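Local atomic coordinates of ubiquinone biosynthesis protein UbiJ (Escherichia coli, PDB entry 6H6O), a protein that binds hydrophobic intermediates of ubiquinone biosynthesis through its SCP2 domain and is essential for the stability of the multi-enzyme Ubi complex. Residues Leu43-Leu48 and Ile60-Glu65. Numbering follows the deposited sequence.
Sequences LLGKVL and ILVFSE
Leu43 lays its side chain alongside that of Phe63, both pointing the same way, and its CD1 makes a CH-pi contact over one face of the ring, 4.2 Å from the centroid. The ring reaches this place with CG anti to its own carbonyl carbon (chi1 -59°), while Leu48 CB approaches at the edge, 4.0 Å from Phe63 CE2. An alanine in place of Phe63 would probably leave a gap between Leu43 and Leu48, with the CD1 methyl of Leu43 deprived of its aromatic face. The backbones pair as well: Phe63 N donates almost straight to Lys46 O (3.0 Å, 173° at the hydrogen), which lies at the edge of the ring, and Leu48 and Leu61 exchange bonds both ways as an antiparallel hydrogen-bonded pair. This is the open end of the beta hairpin formed by strands 47-52 and 58-63, within the mixed sheet of UbiJ's SCP2 domain. A type II turn from Leu43 to Lys46 leads into the first strand; Gly45, at the positive phi that glycine tolerates, gives its N-H to Phe63 O at 2.8 Å, a more bent bond at 148°. On the opposite face of the sheet, Val47 CG1 is pressed to 3.5 Å from Ile60 CG2, tighter than usual for two methyls, and Trp74 lies against both residues. Farther out, helix 113-128 packs on Leu43 through Val115, Asn118 and Leu122, Tyr31 and Val68 touch Phe63, and the Asp79 carboxylate accepts a hydrogen bond from Val47 N.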
loop_
_atom_site.group_PDB
_atom_site.type_symbol
_atom_site.label_atom_id
_atom_site.label_comp_id
_atom_site.label_asym_id
_atom_site.label_seq_id
_atom_site.Cartn_x
_atom_site.Cartn_y
_atom_site.Cartn_z
ATOM N N LEU A 43 14.195 -1.059 18.391
ATOM C CA LEU A 43 13.229 -2.023 17.831
ATOM C C LEU A 43 13.822 -3.423 17.630
ATOM O O LEU A 43 13.090 -4.324 17.214
ATOM C CB LEU A 43 12.688 -1.504 16.475
ATOM C CG LEU A 43 11.806 -0.260 16.555
ATOM C CD1 LEU A 43 11.640 0.374 15.166
ATOM C CD2 LEU A 43 10.425 -0.570 17.146
ATOM N N LEU A 44 15.119 -3.611 17.887
ATOM C CA LEU A 44 15.764 -4.922 17.630
ATOM C C LEU A 44 15.061 -6.068 18.326
ATOM O O LEU A 44 14.793 -5.999 19.520
ATOM C CB LEU A 44 17.266 -4.932 17.939
ATOM C CG LEU A 44 18.131 -3.947 17.145
ATOM C CD1 LEU A 44 19.580 -4.027 17.566
ATOM C CD2 LEU A 44 17.933 -4.095 15.648
ATOM N N GLY A 45 14.698 -7.069 17.540
ATOM C CA GLY A 45 13.998 -8.254 18.027
ATOM C C GLY A 45 12.507 -8.101 18.221
ATOM O O GLY A 45 11.825 -9.083 18.538
ATOM N N LYS A 46 11.966 -6.900 17.988
ATOM C CA LYS A 46 10.535 -6.664 18.162
ATOM C C LYS A 46 9.692 -7.201 17.019
ATOM O O LYS A 46 10.114 -7.197 15.851
ATOM C CB LYS A 46 10.230 -5.168 18.420
ATOM C CG LYS A 46 10.904 -4.617 19.699
ATOM C CD LYS A 46 10.414 -5.278 21.009
ATOM C CE LYS A 46 11.074 -4.613 22.202
ATOM N NZ LYS A 46 10.757 -5.330 23.469
ATOM N N VAL A 47 8.498 -7.683 17.371
ATOM C CA VAL A 47 7.449 -8.146 16.454
ATOM C C VAL A 47 6.255 -7.167 16.578
ATOM O O VAL A 47 5.619 -7.095 17.643
ATOM C CB VAL A 47 6.993 -9.600 16.710
ATOM C CG1 VAL A 47 5.939 -10.017 15.667
ATOM C CG2 VAL A 47 8.175 -10.566 16.714
ATOM N N LEU A 48 5.972 -6.410 15.505
ATOM C CA LEU A 48 4.880 -5.449 15.480
ATOM C C LEU A 48 3.810 -5.948 14.518
ATOM O O LEU A 48 4.078 -6.071 13.321
ATOM C CB LEU A 48 5.398 -4.066 15.046
ATOM C CG LEU A 48 4.352 -2.928 14.819
ATOM C CD1 LEU A 48 3.534 -2.632 16.106
ATOM C CD2 LEU A 48 5.046 -1.630 14.342
ATOM N N ILE A 60 2.797 -8.277 9.616
ATOM C CA ILE A 60 3.664 -8.490 10.772
ATOM C C ILE A 60 5.074 -8.024 10.397
ATOM O O ILE A 60 5.621 -8.455 9.390
ATOM C CB ILE A 60 3.588 -9.946 11.283
ATOM C CG1 ILE A 60 2.115 -10.347 11.647
ATOM C CG2 ILE A 60 4.507 -10.122 12.509
ATOM C CD1 ILE A 60 1.377 -11.118 10.572
ATOM N N LEU A 61 5.613 -7.094 11.180
ATOM C CA LEU A 61 6.943 -6.512 10.968
ATOM C C LEU A 61 7.891 -7.099 12.020
ATOM O O LEU A 61 7.609 -6.994 13.225
ATOM C CB LEU A 61 6.883 -4.984 11.108
ATOM C CG LEU A 61 6.424 -4.150 9.879
ATOM C CD1 LEU A 61 5.079 -4.585 9.337
ATOM C CD2 LEU A 61 6.396 -2.669 10.226
ATOM N N VAL A 62 8.976 -7.742 11.578
ATOM C CA VAL A 62 9.963 -8.351 12.510
ATOM C C VAL A 62 11.266 -7.604 12.314
ATOM O O VAL A 62 11.872 -7.713 11.252
ATOM C CB VAL A 62 10.143 -9.878 12.273
ATOM C CG1 VAL A 62 11.129 -10.463 13.280
ATOM C CG2 VAL A 62 8.793 -10.606 12.324
ATOM N N PHE A 63 11.705 -6.875 13.340
ATOM C CA PHE A 63 12.894 -6.034 13.254
ATOM C C PHE A 63 14.197 -6.732 13.655
ATOM O O PHE A 63 14.327 -7.194 14.788
ATOM C CB PHE A 63 12.694 -4.743 14.070
ATOM C CG PHE A 63 11.519 -3.906 13.628
ATOM C CD1 PHE A 63 11.672 -2.924 12.648
ATOM C CD2 PHE A 63 10.258 -4.094 14.189
ATOM C CE1 PHE A 63 10.571 -2.154 12.219
ATOM C CE2 PHE A 63 9.164 -3.329 13.765
ATOM C CZ PHE A 63 9.329 -2.356 12.782
ATOM N N SER A 64 15.169 -6.800 12.721
ATOM C CA SER A 64 16.495 -7.347 13.011
ATOM C C SER A 64 17.534 -6.221 12.788
ATOM O O SER A 64 17.141 -5.099 12.461
ATOM C CB SER A 64 16.781 -8.609 12.191
ATOM O OG SER A 64 16.956 -8.360 10.810
ATOM N N GLU A 65 18.827 -6.492 13.002
ATOM C CA GLU A 65 19.864 -5.466 12.859
ATOM C C GLU A 65 20.017 -4.942 11.408
ATOM O O GLU A 65 20.164 -3.750 11.229
ATOM C CB GLU A 65 21.213 -5.923 13.430
ATOM C CG GLU A 65 22.171 -4.757 13.657
ATOM C CD GLU A 65 23.636 -5.106 13.807
ATOM O OE1 GLU A 65 24.316 -4.463 14.641
ATOM O OE2 GLU A 65 24.114 -5.995 13.066
#